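Side-chain contacts in xyloglucanase (Paenibacillus pabuli, PDB 2JEP), which hydrolyses the beta-1,4-glucan backbone of xyloglucan, a plant cell wall polysaccharide, as a family 5 glycoside hydrolase: residues A[163-168]-A[175-180]; A[209-214]-A[220-225]. All blocks are in the same frame, centred on the assembly; numbering follows the deposited sequence.

Interaction 1 (A[163-168]-A[175-180]); sequences QIATKF and LIFESM
Phe177 pushes its ring outward from the strand into the angle between Ala165 and Phe168 at the end of the helix. The methyl CB of Ala165 sits 3.8 Å from CE2 of the Phe177 ring, and CZ of that ring lies 3.9 Å from CB of Phe168, which meets it at the edge, near the ring plane. With CG anti to the carbonyl carbon and beside the backbone N (chi1 -58°), the ring of Phe177 projects from the strand with CE2 and CZ at the helix. The Phe168 ring leads away from the strand, and Leu175 reaches the base of that side chain, the two side chains crossing at about a right angle. There CD2 of Leu175 touches CB of Phe168 at 3.6 Å and CD1 of the Phe168 ring at 3.7 Å, approaching the ring obliquely. In the TIM barrel, helix 150-167 packs on the outside of the parallel sheet, and the chain turns back after Phe168 into strand 175-178, with Leu175 and Phe177 directed at the helix. Over one face of the Phe168 ring lies CG of Lys167, offset toward the rim. Beyond the two segments, Phe177 also packs on Phe206 of helix 193-211, and Leu175 on Val126 of the neighbouring strand.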
ATOM      1  N   GLN A 163      15.107   2.867 -13.615  1.00  8.87           N
ATOM      2  CA  GLN A 163      15.982   3.626 -12.712  1.00  8.77           C
ATOM      3  C   GLN A 163      15.794   3.273 -11.251  1.00  8.99           C
ATOM      4  O   GLN A 163      16.764   3.139 -10.513  1.00 10.42           O
ATOM      5  CB  GLN A 163      15.755   5.118 -12.924  1.00  9.40           C
ATOM      6  CG  GLN A 163      16.187   5.616 -14.278  1.00  9.63           C
ATOM      7  CD  GLN A 163      15.730   7.016 -14.497  1.00 10.43           C
ATOM      8  OE1 GLN A 163      16.328   7.962 -13.968  1.00 11.45           O
ATOM      9  NE2 GLN A 163      14.645   7.175 -15.240  1.00 10.70           N
ATOM     10  N   ILE A 164      14.550   3.158 -10.803  1.00  9.04           N
ATOM     11  CA  ILE A 164      14.327   2.810  -9.379  1.00  8.96           C
ATOM     12  C   ILE A 164      14.889   1.411  -9.131  1.00  9.09           C
ATOM     13  O   ILE A 164      15.606   1.164  -8.155  1.00  9.58           O
ATOM     14  CB  ILE A 164      12.809   2.816  -9.043  1.00  8.40           C
ATOM     15  CG1 ILE A 164      12.178   4.189  -9.249  1.00  9.26           C
ATOM     16  CG2 ILE A 164      12.580   2.296  -7.621  1.00  9.87           C
ATOM     17  CD1 ILE A 164      10.645   4.163  -9.340  1.00 10.04           C
ATOM     18  N   ALA A 165      14.575   0.470 -10.022  1.00  8.95           N
ATOM     19  CA  ALA A 165      15.035  -0.899  -9.820  1.00  9.74           C
ATOM     20  C   ALA A 165      16.564  -0.961  -9.797  1.00 10.02           C
ATOM     21  O   ALA A 165      17.158  -1.601  -8.939  1.00 10.31           O
ATOM     22  CB  ALA A 165      14.465  -1.843 -10.884  1.00 10.71           C
ATOM     23  N   THR A 166      17.193  -0.276 -10.748  1.00  9.89           N
ATOM     24  CA  THR A 166      18.656  -0.258 -10.808  1.00 10.98           C
ATOM     25  C   THR A 166      19.247   0.272  -9.484  1.00 10.70           C
ATOM     26  O   THR A 166      20.209  -0.288  -8.960  1.00 12.68           O
ATOM     27  CB  THR A 166      19.126   0.542 -12.000  1.00 11.45           C
ATOM     28  OG1 THR A 166      18.709  -0.126 -13.190  1.00 13.50           O
ATOM     29  CG2 THR A 166      20.647   0.689 -12.022  1.00 13.23           C
ATOM     30  N   LYS A 167      18.654   1.318  -8.922  1.00 10.50           N
ATOM     31  CA  LYS A 167      19.172   1.916  -7.681  1.00 10.97           C
ATOM     32  C   LYS A 167      19.187   0.888  -6.543  1.00 10.86           C
ATOM     33  O   LYS A 167      20.078   0.885  -5.691  1.00 12.04           O
ATOM     34  CB  LYS A 167      18.279   3.111  -7.282  1.00 11.60           C
ATOM     35  CG  LYS A 167      18.739   3.965  -6.117  1.00 13.69           C
ATOM     36  CD  LYS A 167      19.956   4.773  -6.478  1.00 14.62           C
ATOM     37  CE  LYS A 167      20.366   5.711  -5.353  1.00 15.72           C
ATOM     38  NZ  LYS A 167      21.696   6.290  -5.660  1.00 18.72           N
ATOM     39  N   PHE A 168      18.188  -0.001  -6.528  1.00 10.18           N
ATOM     40  CA  PHE A 168      18.008  -0.942  -5.430  1.00 10.32           C
ATOM     41  C   PHE A 168      18.337  -2.396  -5.777  1.00 10.60           C
ATOM     42  O   PHE A 168      17.972  -3.327  -5.059  1.00 10.63           O
ATOM     43  CB  PHE A 168      16.559  -0.833  -4.937  1.00 10.09           C
ATOM     44  CG  PHE A 168      16.256   0.467  -4.234  1.00  9.60           C
ATOM     45  CD1 PHE A 168      16.639   0.651  -2.916  1.00 10.38           C
ATOM     46  CD2 PHE A 168      15.628   1.505  -4.896  1.00 10.08           C
ATOM     47  CE1 PHE A 168      16.422   1.857  -2.288  1.00 10.94           C
ATOM     48  CE2 PHE A 168      15.377   2.713  -4.279  1.00 10.59           C
ATOM     49  CZ  PHE A 168      15.786   2.882  -2.947  1.00  9.99           C
ATOM     50  N   LEU A 175      13.277  -6.310   0.462  1.00  8.02           N
ATOM     51  CA  LEU A 175      12.777  -5.161  -0.288  1.00  8.19           C
ATOM     52  C   LEU A 175      11.864  -5.643  -1.423  1.00  7.51           C
ATOM     53  O   LEU A 175      12.265  -6.427  -2.296  1.00  8.03           O
ATOM     54  CB  LEU A 175      13.930  -4.319  -0.841  1.00  8.29           C
ATOM     55  CG  LEU A 175      13.491  -3.086  -1.636  1.00  9.07           C
ATOM     56  CD1 LEU A 175      12.660  -2.094  -0.799  1.00  8.89           C
ATOM     57  CD2 LEU A 175      14.719  -2.384  -2.235  1.00  8.87           C
ATOM     58  N   ILE A 176      10.626  -5.153  -1.380  1.00  6.67           N
ATOM     59  CA  ILE A 176       9.568  -5.437  -2.328  1.00  6.41           C
ATOM     60  C   ILE A 176       9.272  -4.198  -3.142  1.00  6.68           C
ATOM     61  O   ILE A 176       9.183  -3.110  -2.576  1.00  7.38           O
ATOM     62  CB  ILE A 176       8.300  -5.863  -1.566  1.00  7.51           C
ATOM     63  CG1 ILE A 176       8.562  -7.147  -0.760  1.00  7.96           C
ATOM     64  CG2 ILE A 176       7.082  -6.029  -2.516  1.00  7.90           C
ATOM     65  CD1 ILE A 176       7.515  -7.418   0.311  1.00  9.87           C
ATOM     66  N   PHE A 177       9.133  -4.345  -4.456  1.00  7.11           N
ATOM     67  CA  PHE A 177       8.687  -3.247  -5.301  1.00  6.23           C
ATOM     68  C   PHE A 177       7.192  -3.427  -5.585  1.00  6.63           C
ATOM     69  O   PHE A 177       6.763  -4.527  -5.943  1.00  7.13           O
ATOM     70  CB  PHE A 177       9.402  -3.207  -6.654  1.00  6.94           C
ATOM     71  CG  PHE A 177      10.910  -3.086  -6.612  1.00  7.87           C
ATOM     72  CD1 PHE A 177      11.593  -2.538  -5.547  1.00  8.27           C
ATOM     73  CD2 PHE A 177      11.650  -3.484  -7.700  1.00  8.17           C
ATOM     74  CE1 PHE A 177      12.983  -2.445  -5.574  1.00  8.49           C
ATOM     75  CE2 PHE A 177      13.025  -3.367  -7.739  1.00  9.06           C
ATOM     76  CZ  PHE A 177      13.693  -2.863  -6.665  1.00  9.18           C
ATOM     77  N   GLU A 178       6.439  -2.331  -5.484  1.00  6.38           N
ATOM     78  CA  GLU A 178       4.997  -2.281  -5.747  1.00  6.49           C
ATOM     79  C   GLU A 178       4.792  -1.371  -6.969  1.00  6.44           C
ATOM     80  O   GLU A 178       5.238  -0.222  -6.995  1.00  6.90           O
ATOM     81  CB  GLU A 178       4.285  -1.712  -4.508  1.00  6.68           C
ATOM     82  CG  GLU A 178       2.816  -1.535  -4.630  1.00  6.11           C
ATOM     83  CD  GLU A 178       2.194  -0.902  -3.408  1.00  7.25           C
ATOM     84  OE1 GLU A 178       2.937  -0.445  -2.525  1.00  8.45           O
ATOM     85  OE2 GLU A 178       0.945  -0.873  -3.321  1.00  7.22           O
ATOM     86  N   SER A 179       4.126  -1.929  -7.987  1.00  6.20           N
ATOM     87  CA  SER A 179       4.122  -1.302  -9.302  1.00  6.26           C
ATOM     88  C   SER A 179       3.549   0.099  -9.339  1.00  6.61           C
ATOM     89  O   SER A 179       4.012   0.953 -10.099  1.00  7.16           O
ATOM     90  CB  SER A 179       3.338  -2.172 -10.255  1.00  6.75           C
ATOM     91  OG  SER A 179       1.993  -2.332  -9.824  1.00  7.01           O
ATOM     92  N   MET A 180       2.518   0.299  -8.523  1.00  6.50           N
ATOM     93  CA  MET A 180       1.772   1.552  -8.488  0.75  6.52           C
ATOM     94  C   MET A 180       0.805   1.417  -7.324  1.00  6.72           C
ATOM     95  O   MET A 180       0.820   0.395  -6.629  1.00  8.38           O
ATOM     96  CB  MET A 180       1.075   1.805  -9.838  0.75  6.35           C
ATOM     97  CG  MET A 180       0.174   0.679 -10.265  0.75  7.02           C
ATOM     98  SD  MET A 180      -0.024   0.584 -12.070  0.75  7.87           S
ATOM     99  CE  MET A 180      -1.175  -0.768 -12.217  0.75  8.59           C
TER

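Interaction 2 (A[209-214]-A[220-225]); sequences TVRQTG and RWLLVP
Arg211 reaches from the last turn of its helix to the backbone carbonyl of Arg220, just ahead of the strand. Its NH1 donates to Arg220 O at 2.8 Å, a fairly straight bond (161° at the hydrogen) that lands on a lone pair in the carbonyl plane, with the oxygen only 1° out of the guanidinium plane. NH2 adds a weak second bond to the same oxygen at 3.2 Å. A bend at chi2 (-47°) turns the arginine chain toward the strand. The group has further partners: NH2 forms a salt bridge with Asp245, and NH1 also donates to the carbonyl of Asn217, so several acceptors fix the rotation of a buried charge, and the carboxylate probably offsets it. A methionine in place of Arg211 would probably leave Arg220 O without its side-chain donors and Asp245 without its positive mate. Arg220 turns its own guanidinium elsewhere, to the carbonyls of Tyr171 and Leu175, its NE 6.3 Å from NH1 of Arg211. In the TIM barrel, helix 193-211 leads through a short loop into strand 222-225, and the bonds from Arg211 tie the helix end to a residue just ahead of that strand. In one of its two modelled conformers, Thr213 OG1 donates to Val210 O. One face of the Arg211 guanidinium is covered by Leu222, whose CD1 sits over its centre, 3.4 Å from CZ. The other methyl of Leu222, CD2, meets CG1 of Val210 tip to tip at 3.9 Å, and Phe177 of the adjacent strand packs against both residues.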
ATOM      1  N   THR A 209      10.317  -5.158 -16.884  1.00  8.40           N
ATOM      2  CA  THR A 209      11.385  -4.180 -16.791  1.00  8.97           C
ATOM      3  C   THR A 209      12.245  -4.429 -15.565  1.00  8.49           C
ATOM      4  O   THR A 209      13.475  -4.418 -15.639  1.00  9.24           O
ATOM      5  CB  THR A 209      10.786  -2.740 -16.753  1.00  8.71           C
ATOM      6  OG1 THR A 209      10.088  -2.477 -17.978  1.00  9.83           O
ATOM      7  CG2 THR A 209      11.846  -1.689 -16.555  1.00 10.00           C
ATOM      8  N   VAL A 210      11.604  -4.634 -14.419  1.00  8.56           N
ATOM      9  CA  VAL A 210      12.366  -4.880 -13.195  1.00  9.25           C
ATOM     10  C   VAL A 210      13.233  -6.122 -13.338  1.00  9.40           C
ATOM     11  O   VAL A 210      14.406  -6.115 -12.929  1.00  9.53           O
ATOM     12  CB  VAL A 210      11.420  -4.994 -11.975  1.00  9.72           C
ATOM     13  CG1 VAL A 210      12.157  -5.585 -10.767  1.00 11.29           C
ATOM     14  CG2 VAL A 210      10.817  -3.623 -11.675  1.00 12.09           C
ATOM     15  N   ARG A 211      12.676  -7.198 -13.888  1.00  9.83           N
ATOM     16  CA  ARG A 211      13.440  -8.438 -13.958  1.00  9.92           C
ATOM     17  C   ARG A 211      14.705  -8.273 -14.794  1.00 11.12           C
ATOM     18  O   ARG A 211      15.690  -8.941 -14.533  1.00 12.55           O
ATOM     19  CB  ARG A 211      12.607  -9.566 -14.565  1.00  9.81           C
ATOM     20  CG  ARG A 211      11.407 -10.027 -13.769  1.00 10.68           C
ATOM     21  CD  ARG A 211      11.671 -10.264 -12.325  1.00 10.75           C
ATOM     22  NE  ARG A 211      10.528 -10.830 -11.650  1.00  9.26           N
ATOM     23  CZ  ARG A 211      10.413 -10.879 -10.336  1.00  8.88           C
ATOM     24  NH1 ARG A 211      11.338 -10.321  -9.563  1.00  8.87           N
ATOM     25  NH2 ARG A 211       9.345 -11.454  -9.810  1.00  9.24           N
ATOM     26  N   GLN A 212      14.656  -7.423 -15.808  1.00 11.89           N
ATOM     27  CA  GLN A 212      15.790  -7.291 -16.734  0.50 12.69           C
ATOM     28  C   GLN A 212      16.857  -6.308 -16.254  1.00 13.49           C
ATOM     29  O   GLN A 212      17.861  -6.099 -16.945  1.00 16.09           O
ATOM     30  CB  GLN A 212      15.285  -6.934 -18.114  0.50 12.85           C
ATOM     31  CG  GLN A 212      14.455  -8.043 -18.719  0.50 13.13           C
ATOM     32  CD  GLN A 212      13.886  -7.639 -20.039  0.50 14.02           C
ATOM     33  OE1 GLN A 212      12.741  -7.195 -20.121  0.50 14.15           O
ATOM     34  NE2 GLN A 212      14.694  -7.745 -21.086  0.50 13.51           N
ATOM     35  N   THR A 213      16.649  -5.701 -15.097  0.50 12.51           N
ATOM     36  CA  THR A 213      17.725  -5.007 -14.466  0.50 11.73           C
ATOM     37  C   THR A 213      18.548  -6.033 -13.713  0.50 12.41           C
ATOM     38  O   THR A 213      18.191  -7.214 -13.617  0.50 12.01           O
ATOM     39  CB  THR A 213      17.252  -3.874 -13.539  0.50 11.28           C
ATOM     40  OG1 THR A 213      16.487  -4.422 -12.454  0.50  9.76           O
ATOM     41  CG2 THR A 213      16.413  -2.860 -14.327  0.50  9.89           C
ATOM     42  N   GLY A 214      19.654  -5.566 -13.170  0.50 13.00           N
ATOM     43  CA  GLY A 214      20.576  -6.429 -12.501  0.50 14.36           C
ATOM     44  C   GLY A 214      20.228  -6.879 -11.102  0.50 15.38           C
ATOM     45  O   GLY A 214      19.134  -6.673 -10.561  0.50 14.29           O
ATOM     46  N   ARG A 220      13.309 -10.914  -6.780  1.00  9.34           N
ATOM     47  CA  ARG A 220      12.587 -10.379  -5.631  1.00  9.33           C
ATOM     48  C   ARG A 220      11.070 -10.450  -5.810  1.00  9.28           C
ATOM     49  O   ARG A 220      10.559 -10.624  -6.912  1.00  8.99           O
ATOM     50  CB  ARG A 220      13.041  -8.972  -5.300  1.00  9.79           C
ATOM     51  CG  ARG A 220      12.444  -7.891  -6.144  1.00 10.04           C
ATOM     52  CD  ARG A 220      12.798  -6.476  -5.650  1.00  9.01           C
ATOM     53  NE  ARG A 220      14.222  -6.199  -5.810  1.00  9.25           N
ATOM     54  CZ  ARG A 220      15.160  -6.335  -4.881  1.00  9.33           C
ATOM     55  NH1 ARG A 220      14.878  -6.678  -3.642  1.00  9.21           N
ATOM     56  NH2 ARG A 220      16.420  -6.146  -5.221  1.00  9.94           N
ATOM     57  N   TRP A 221      10.352 -10.290  -4.704  1.00  8.76           N
ATOM     58  CA  TRP A 221       8.908 -10.196  -4.759  1.00  9.27           C
ATOM     59  C   TRP A 221       8.462  -8.848  -5.313  1.00  7.99           C
ATOM     60  O   TRP A 221       8.992  -7.791  -4.951  1.00  8.20           O
ATOM     61  CB  TRP A 221       8.329 -10.395  -3.366  1.00  9.91           C
ATOM     62  CG  TRP A 221       8.495 -11.777  -2.860  1.00 10.61           C
ATOM     63  CD1 TRP A 221       9.528 -12.271  -2.103  1.00 12.44           C
ATOM     64  CD2 TRP A 221       7.597 -12.861  -3.064  1.00 10.61           C
ATOM     65  NE1 TRP A 221       9.318 -13.600  -1.846  1.00 12.14           N
ATOM     66  CE2 TRP A 221       8.143 -13.991  -2.426  1.00 10.67           C
ATOM     67  CE3 TRP A 221       6.404 -13.000  -3.763  1.00 10.15           C
ATOM     68  CZ2 TRP A 221       7.504 -15.239  -2.433  1.00 12.26           C
ATOM     69  CZ3 TRP A 221       5.782 -14.246  -3.777  1.00 11.73           C
ATOM     70  CH2 TRP A 221       6.340 -15.340  -3.115  1.00 11.82           C
ATOM     71  N   LEU A 222       7.448  -8.902  -6.177  1.00  8.14           N
ATOM     72  CA  LEU A 222       6.862  -7.725  -6.801  1.00  8.11           C
ATOM     73  C   LEU A 222       5.367  -7.716  -6.528  1.00  7.65           C
ATOM     74  O   LEU A 222       4.690  -8.721  -6.736  1.00  9.80           O
ATOM     75  CB  LEU A 222       7.087  -7.782  -8.305  1.00  8.14           C
ATOM     76  CG  LEU A 222       8.545  -7.911  -8.777  1.00  8.10           C
ATOM     77  CD1 LEU A 222       8.603  -7.976 -10.304  1.00  9.18           C
ATOM     78  CD2 LEU A 222       9.398  -6.797  -8.245  1.00  8.44           C
ATOM     79  N   LEU A 223       4.864  -6.576  -6.051  1.00  6.18           N
ATOM     80  CA  LEU A 223       3.484  -6.415  -5.618  1.00  6.62           C
ATOM     81  C   LEU A 223       2.728  -5.591  -6.664  1.00  6.54           C
ATOM     82  O   LEU A 223       3.202  -4.523  -7.048  1.00  6.61           O
ATOM     83  CB  LEU A 223       3.470  -5.701  -4.265  1.00  6.77           C
ATOM     84  CG  LEU A 223       2.141  -5.314  -3.619  1.00  7.07           C
ATOM     85  CD1 LEU A 223       1.330  -6.578  -3.319  1.00  6.70           C
ATOM     86  CD2 LEU A 223       2.338  -4.512  -2.365  1.00  8.32           C
ATOM     87  N   VAL A 224       1.579  -6.104  -7.120  1.00  6.64           N
ATOM     88  CA  VAL A 224       0.779  -5.454  -8.142  1.00  6.67           C
ATOM     89  C   VAL A 224      -0.680  -5.380  -7.690  1.00  6.38           C
ATOM     90  O   VAL A 224      -1.201  -6.335  -7.115  1.00  6.68           O
ATOM     91  CB  VAL A 224       0.878  -6.155  -9.529  1.00  6.74           C
ATOM     92  CG1 VAL A 224       2.330  -6.154  -9.988  1.00  7.50           C
ATOM     93  CG2 VAL A 224       0.308  -7.574  -9.517  1.00  8.37           C
ATOM     94  N   PRO A 225      -1.351  -4.251  -7.963  1.00  6.19           N
ATOM     95  CA  PRO A 225      -2.762  -4.157  -7.711  1.00  6.36           C
ATOM     96  C   PRO A 225      -3.625  -4.375  -8.935  1.00  6.31           C
ATOM     97  O   PRO A 225      -3.139  -4.340 -10.057  1.00  7.24           O
ATOM     98  CB  PRO A 225      -2.899  -2.695  -7.280  1.00  6.77           C
ATOM     99  CG  PRO A 225      -1.954  -1.994  -8.229  1.00  6.58           C
ATOM    100  CD  PRO A 225      -0.811  -2.967  -8.438  1.00  6.44           C
TER

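In the fold
Interactions 1 and 2 are successive helix-to-strand joints of the same barrel, their centres about 7 Å apart. Neither is a surface contact: all four touching residues of each are buried. Each sets the end of an outer helix against the strand that follows it, and those strands are neighbours in the parallel sheet, joined by probable hydrogen bonds Phe177 O to Leu223 N and Ser179 N to Leu223 O. The chemistry differs: 163-168 with 175-180 is wholly apolar, made of aromatic and aliphatic carbons, whereas 209-214 with 220-225 combines apolar packing with an arginine clamped to a backbone carbonyl. Phe177, central to interaction 1, also borders interaction 2.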